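Local coordinates for protein rusticyanin (Thiobacillus ferrooxidans, PDB 2CAL) that carries electrons from cytochrome c552 to the A-type oxidase in the periplasmic iron respiratory chain, using a single bound copper ion, at residues Thr4-Ala9 / Phe110-Lys115; Val40-Leu45 / Ile76-Gly81. The protein carries 1 engineered substitution. All blocks are in the same frame, centred on the assembly; numbering follows the deposited sequence.

Interaction 1: residues Thr4-Ala9 / Phe110-Lys115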
loop_
_atom_site.group_PDB
_atom_site.type_symbol
_atom_site.label_atom_id
_atom_site.label_comp_id
_atom_site.label_asym_id
_atom_site.label_seq_id
_atom_site.Cartn_x
_atom_site.Cartn_y
_atom_site.Cartn_z
ATOM N N THR A 4 -10.441 -4.748 8.035
ATOM C CA THR A 4 -10.305 -3.948 9.245
ATOM C C THR A 4 -9.790 -4.846 10.364
ATOM O O THR A 4 -9.976 -4.552 11.548
ATOM C CB THR A 4 -11.633 -3.324 9.701
ATOM O OG1 THR A 4 -12.596 -4.381 9.865
ATOM C CG2 THR A 4 -12.153 -2.319 8.678
ATOM N N THR A 5 -9.105 -5.922 10.029
ATOM C CA THR A 5 -8.465 -6.787 11.011
ATOM C C THR A 5 -6.948 -6.668 11.012
ATOM O O THR A 5 -6.354 -6.803 9.946
ATOM C CB THR A 5 -8.872 -8.231 10.695
ATOM O OG1 THR A 5 -10.309 -8.317 10.732
ATOM C CG2 THR A 5 -8.400 -9.148 11.817
ATOM N N TRP A 6 -6.370 -6.427 12.154
ATOM C CA TRP A 6 -4.990 -6.010 12.252
ATOM C C TRP A 6 -4.242 -6.866 13.279
ATOM O O TRP A 6 -4.793 -7.327 14.264
ATOM C CB TRP A 6 -4.839 -4.544 12.663
ATOM C CG TRP A 6 -5.558 -3.647 11.671
ATOM C CD1 TRP A 6 -6.899 -3.349 11.729
ATOM C CD2 TRP A 6 -5.028 -2.991 10.529
ATOM N NE1 TRP A 6 -7.210 -2.528 10.668
ATOM C CE2 TRP A 6 -6.092 -2.276 9.915
ATOM C CE3 TRP A 6 -3.743 -2.901 9.972
ATOM C CZ2 TRP A 6 -5.900 -1.518 8.765
ATOM C CZ3 TRP A 6 -3.550 -2.130 8.803
ATOM C CH2 TRP A 6 -4.657 -1.440 8.232
ATOM N N LYS A 7 -2.949 -7.058 13.032
ATOM C CA LYS A 7 -2.011 -7.702 13.934
ATOM C C LYS A 7 -0.925 -6.676 14.289
ATOM O O LYS A 7 -0.827 -5.604 13.687
ATOM C CB LYS A 7 -1.464 -8.972 13.304
ATOM C CG LYS A 7 -2.417 -10.098 13.079
ATOM C CD LYS A 7 -1.766 -11.350 12.489
ATOM C CE LYS A 7 -2.328 -11.622 11.109
ATOM N NZ LYS A 7 -2.182 -13.038 10.656
ATOM N N GLU A 8 -0.096 -6.986 15.291
ATOM C CA GLU A 8 0.969 -6.054 15.678
ATOM C C GLU A 8 2.346 -6.670 15.480
ATOM O O GLU A 8 2.491 -7.871 15.727
ATOM C CB GLU A 8 0.787 -5.624 17.153
ATOM C CG GLU A 8 -0.507 -4.791 17.287
ATOM C CD GLU A 8 -0.462 -3.344 16.824
ATOM O OE1 GLU A 8 0.656 -2.763 16.737
ATOM O OE2 GLU A 8 -1.531 -2.708 16.544
ATOM N N ALA A 9 3.316 -5.909 15.042
ATOM C CA ALA A 9 4.646 -6.367 14.715
ATOM C C ALA A 9 5.683 -5.500 15.399
ATOM O O ALA A 9 5.563 -4.292 15.443
ATOM C CB ALA A 9 4.901 -6.326 13.219
ATOM N N PHE A 110 -8.791 2.268 8.297
ATOM C CA PHE A 110 -7.718 3.010 8.920
ATOM C C PHE A 110 -6.942 2.050 9.839
ATOM O O PHE A 110 -7.490 1.263 10.591
ATOM C CB PHE A 110 -8.276 4.208 9.711
ATOM C CG PHE A 110 -8.881 5.201 8.739
ATOM C CD1 PHE A 110 -8.178 5.856 7.792
ATOM C CD2 PHE A 110 -10.269 5.453 8.788
ATOM C CE1 PHE A 110 -8.713 6.748 6.873
ATOM C CE2 PHE A 110 -10.807 6.342 7.879
ATOM C CZ PHE A 110 -10.074 7.008 6.925
ATOM N N SER A 111 -5.627 2.170 9.764
ATOM C CA SER A 111 -4.775 1.289 10.578
ATOM C C SER A 111 -4.653 1.764 12.014
ATOM O O SER A 111 -4.772 2.975 12.308
ATOM C CB SER A 111 -3.369 1.266 9.964
ATOM O OG SER A 111 -2.756 2.540 9.927
ATOM N N PRO A 112 -4.327 0.852 12.936
ATOM C CA PRO A 112 -3.935 1.276 14.283
ATOM C C PRO A 112 -2.738 2.213 14.185
ATOM O O PRO A 112 -1.799 2.043 13.385
ATOM C CB PRO A 112 -3.494 -0.034 14.992
ATOM C CG PRO A 112 -4.095 -1.167 14.182
ATOM C CD PRO A 112 -4.235 -0.615 12.787
ATOM N N VAL A 113 -2.710 3.205 15.079
ATOM C CA VAL A 113 -1.540 4.073 15.198
ATOM C C VAL A 113 -0.442 3.268 15.877
ATOM O O VAL A 113 -0.737 2.422 16.760
ATOM C CB VAL A 113 -1.931 5.321 16.003
ATOM C CG1 VAL A 113 -3.193 5.967 15.384
ATOM C CG2 VAL A 113 -2.158 5.095 17.483
ATOM N N PRO A 114 0.822 3.485 15.555
ATOM C CA PRO A 114 1.902 2.738 16.278
ATOM C C PRO A 114 1.797 2.929 17.785
ATOM O O PRO A 114 1.506 4.061 18.242
ATOM C CB PRO A 114 3.159 3.318 15.692
ATOM C CG PRO A 114 2.763 3.710 14.306
ATOM C CD PRO A 114 1.381 4.294 14.468
ATOM N N LYS A 115 1.997 1.899 18.565
ATOM C CA LYS A 115 1.850 1.934 20.025
ATOM C C LYS A 115 2.643 0.813 20.655
ATOM O O LYS A 115 2.829 -0.236 20.079
ATOM C CB LYS A 115 0.382 1.759 20.412
ATOM C CG LYS A 115 0.153 1.800 21.890
ATOM C CD LYS A 115 -1.282 1.424 22.200
ATOM C CE LYS A 115 -1.673 0.107 21.514
ATOM N NZ LYS A 115 -2.743 -0.562 22.324
HETATM O O HOH W 1 -9.369 -0.662 10.043
#
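At the edge of the cupredoxin beta-sandwich, the indole of Trp6, just ahead of edge strand 7-9, lies over the irregular segment Phe110-Lys115 and shows how an aromatic ring can meet a loop largely through C-H groups. Two successive residues come up to the same face. Ser111 CA stands 3.7 Å from the centroid of the six-membered ring of Trp6, 19° off the normal, and Ser111 CB touches CH2 of that ring at 3.5 Å. Pro112 CD sits 3.6 Å from the centroid of the five-membered ring of Trp6 and comes within 3.4 Å of CD2, at the ring fusion. With CG beside the backbone N (chi1 -58°), the indole reaches across to the loop. Trp6 NE1 donates to a water at 2.9 Å, which in turn donates to Phe110 O at 2.7 Å. Glu8, its chain bent at chi2 (-77°), brings OE2 to 3.7 Å from Pro112 CB. The hydroxyl of Ser111 turns to His84 O, and Phe75 and Thr122 also touch the indole. Dispersion and CH-pi attraction therefore do most of the joining, while the bridging water satisfies both the indole N-H and a loop carbonyl, a link that probably helps fix the tilt of the ring.

Interaction 2: residues Val40-Leu45 / Ile76-Gly81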
loop_
_atom_site.group_PDB
_atom_site.type_symbol
_atom_site.label_atom_id
_atom_site.label_comp_id
_atom_site.label_asym_id
_atom_site.label_seq_id
_atom_site.Cartn_x
_atom_site.Cartn_y
_atom_site.Cartn_z
ATOM N N VAL A 40 4.429 -5.842 -0.571
ATOM C CA VAL A 40 4.512 -5.419 0.854
ATOM C C VAL A 40 4.734 -3.920 0.843
ATOM O O VAL A 40 5.773 -3.399 0.421
ATOM C CB VAL A 40 5.591 -6.188 1.633
ATOM C CG1 VAL A 40 5.516 -5.756 3.104
ATOM C CG2 VAL A 40 5.406 -7.695 1.495
ATOM N N ALA A 41 3.703 -3.215 1.336
ATOM C CA ALA A 41 3.698 -1.768 1.375
ATOM C C ALA A 41 3.700 -1.235 2.800
ATOM O O ALA A 41 3.095 -1.850 3.677
ATOM C CB ALA A 41 2.414 -1.246 0.696
ATOM N N ALA A 42 4.370 -0.114 2.983
ATOM C CA ALA A 42 4.383 0.549 4.309
ATOM C C ALA A 42 4.082 2.006 4.147
ATOM O O ALA A 42 4.398 2.657 3.160
ATOM C CB ALA A 42 5.773 0.425 4.943
ATOM N N ALA A 43 3.398 2.541 5.156
ATOM C CA ALA A 43 3.113 3.978 5.249
ATOM C C ALA A 43 4.268 4.717 5.960
ATOM O O ALA A 43 4.430 4.516 7.173
ATOM C CB ALA A 43 1.812 4.192 6.003
ATOM N N VAL A 44 5.011 5.507 5.231
ATOM C CA VAL A 44 6.078 6.394 5.684
ATOM C C VAL A 44 7.085 5.599 6.549
ATOM O O VAL A 44 7.154 5.666 7.781
ATOM C CB VAL A 44 5.602 7.646 6.459
ATOM C CG1 VAL A 44 6.723 8.668 6.591
ATOM C CG2 VAL A 44 4.402 8.303 5.770
ATOM N N LEU A 45 7.901 4.810 5.874
ATOM C CA LEU A 45 9.036 4.194 6.562
ATOM C C LEU A 45 9.934 5.324 7.069
ATOM O O LEU A 45 10.016 6.401 6.463
ATOM C CB LEU A 45 9.834 3.286 5.629
ATOM C CG LEU A 45 9.167 2.002 5.175
ATOM C CD1 LEU A 45 10.042 1.227 4.196
ATOM C CD2 LEU A 45 8.846 1.134 6.390
ATOM N N ILE A 76 1.617 -2.292 6.193
ATOM C CA ILE A 76 2.181 -1.984 7.510
ATOM C C ILE A 76 2.183 -0.488 7.727
ATOM O O ILE A 76 2.669 0.244 6.886
ATOM C CB ILE A 76 3.638 -2.549 7.605
ATOM C CG1 ILE A 76 3.760 -4.012 7.179
ATOM C CG2 ILE A 76 4.175 -2.302 9.011
ATOM C CD1 ILE A 76 5.174 -4.396 6.833
ATOM N N ASN A 77 1.663 -0.045 8.865
ATOM C CA ASN A 77 1.735 1.381 9.180
ATOM C C ASN A 77 2.872 1.653 10.161
ATOM O O ASN A 77 2.727 1.378 11.363
ATOM C CB ASN A 77 0.422 1.893 9.777
ATOM C CG ASN A 77 0.460 3.332 10.185
ATOM O OD1 ASN A 77 -0.334 3.772 11.084
ATOM N ND2 ASN A 77 1.350 4.108 9.635
ATOM N N THR A 78 3.954 2.229 9.664
ATOM C CA THR A 78 5.100 2.579 10.494
ATOM C C THR A 78 5.128 4.044 10.922
ATOM O O THR A 78 6.090 4.479 11.547
ATOM C CB THR A 78 6.435 2.240 9.743
ATOM O OG1 THR A 78 6.396 2.704 8.376
ATOM C CG2 THR A 78 6.576 0.715 9.746
ATOM N N ASN A 79 4.120 4.843 10.610
ATOM C CA ASN A 79 4.197 6.297 10.837
ATOM C C ASN A 79 3.559 6.698 12.147
ATOM O O ASN A 79 2.356 6.670 12.319
ATOM C CB ASN A 79 3.540 6.994 9.651
ATOM C CG ASN A 79 3.836 8.453 9.583
ATOM O OD1 ASN A 79 4.866 8.999 10.054
ATOM N ND2 ASN A 79 2.922 9.178 9.037
ATOM N N LYS A 80 4.441 7.043 13.112
ATOM C CA LYS A 80 3.936 7.386 14.456
ATOM C C LYS A 80 2.983 8.574 14.417
ATOM O O LYS A 80 3.216 9.529 13.686
ATOM C CB LYS A 80 5.111 7.617 15.391
ATOM C CG LYS A 80 5.916 6.322 15.657
ATOM C CD LYS A 80 7.018 6.459 16.691
ATOM C CE LYS A 80 7.757 5.163 17.007
ATOM N NZ LYS A 80 9.089 5.394 17.676
ATOM N N GLY A 81 1.890 8.405 15.162
ATOM C CA GLY A 81 0.847 9.432 15.236
ATOM C C GLY A 81 -0.234 9.411 14.189
ATOM O O GLY A 81 -1.142 10.226 14.300
#
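Ala43 O and the hydroxyl of Thr78 meet where two parallel strands part, an example of a side chain taking over from backbone pairing. Thr78 OG1 donates to Ala43 O at 2.9 Å, from 53° above the carbonyl plane; Thr78 N adds a weak bond of 3.4 Å to the same oxygen. With chi1 at 46°, Thr78 OG1 is tucked in between its own N and C and also comes within 3.5 Å of Leu45 CD2. A valine in place of Thr78 would probably leave Ala43 O with just the weak amide bond from this residue, and the turn after the strand less firmly held. Behind this grip, regular parallel pairing sets the register: Ile76 N donates to Ala41 O and Ala43 N to Ile76 O, each at 3.0 Å and 159° at the hydrogen. Beyond the strand end, Val44 CB packs on Asn79 CG at 3.7 Å; at the other end, Val40 CG1 meets Ile76 CD1 at 4.0 Å. Ala43 and Asn77 both touch His84, a copper ligand. Further out, Val14 and Met17 of helix 11-18 cover Ile76, Leu18 of that helix covers Ala42 and Leu45, and strands 53-55 and 119-126 flank the pair through Glu54 and Gly120.

From the N terminus, the chain first passes Thr4-Ala9, whose partner Phe110-Lys115 comes a hundred residues later, so interaction 1 closes a long loop. Within it, interaction 2 closes a shorter one, from Val40-Leu45 to Ile76-Gly81; the two are nested and do not cross. Both reach the same mixed sheet, interaction 1 at edge strand 7-9 and interaction 2 between inner strands 36-43 and 70-77. Their centres lie about 10 Å apart, and they touch: the side chains of Ser111 and Asn77 come together, and Pro114 packs against Asn77 and Asn79. The loop before strand 119-126 thus joins the sheet edge to strand ends beside copper ligand His84.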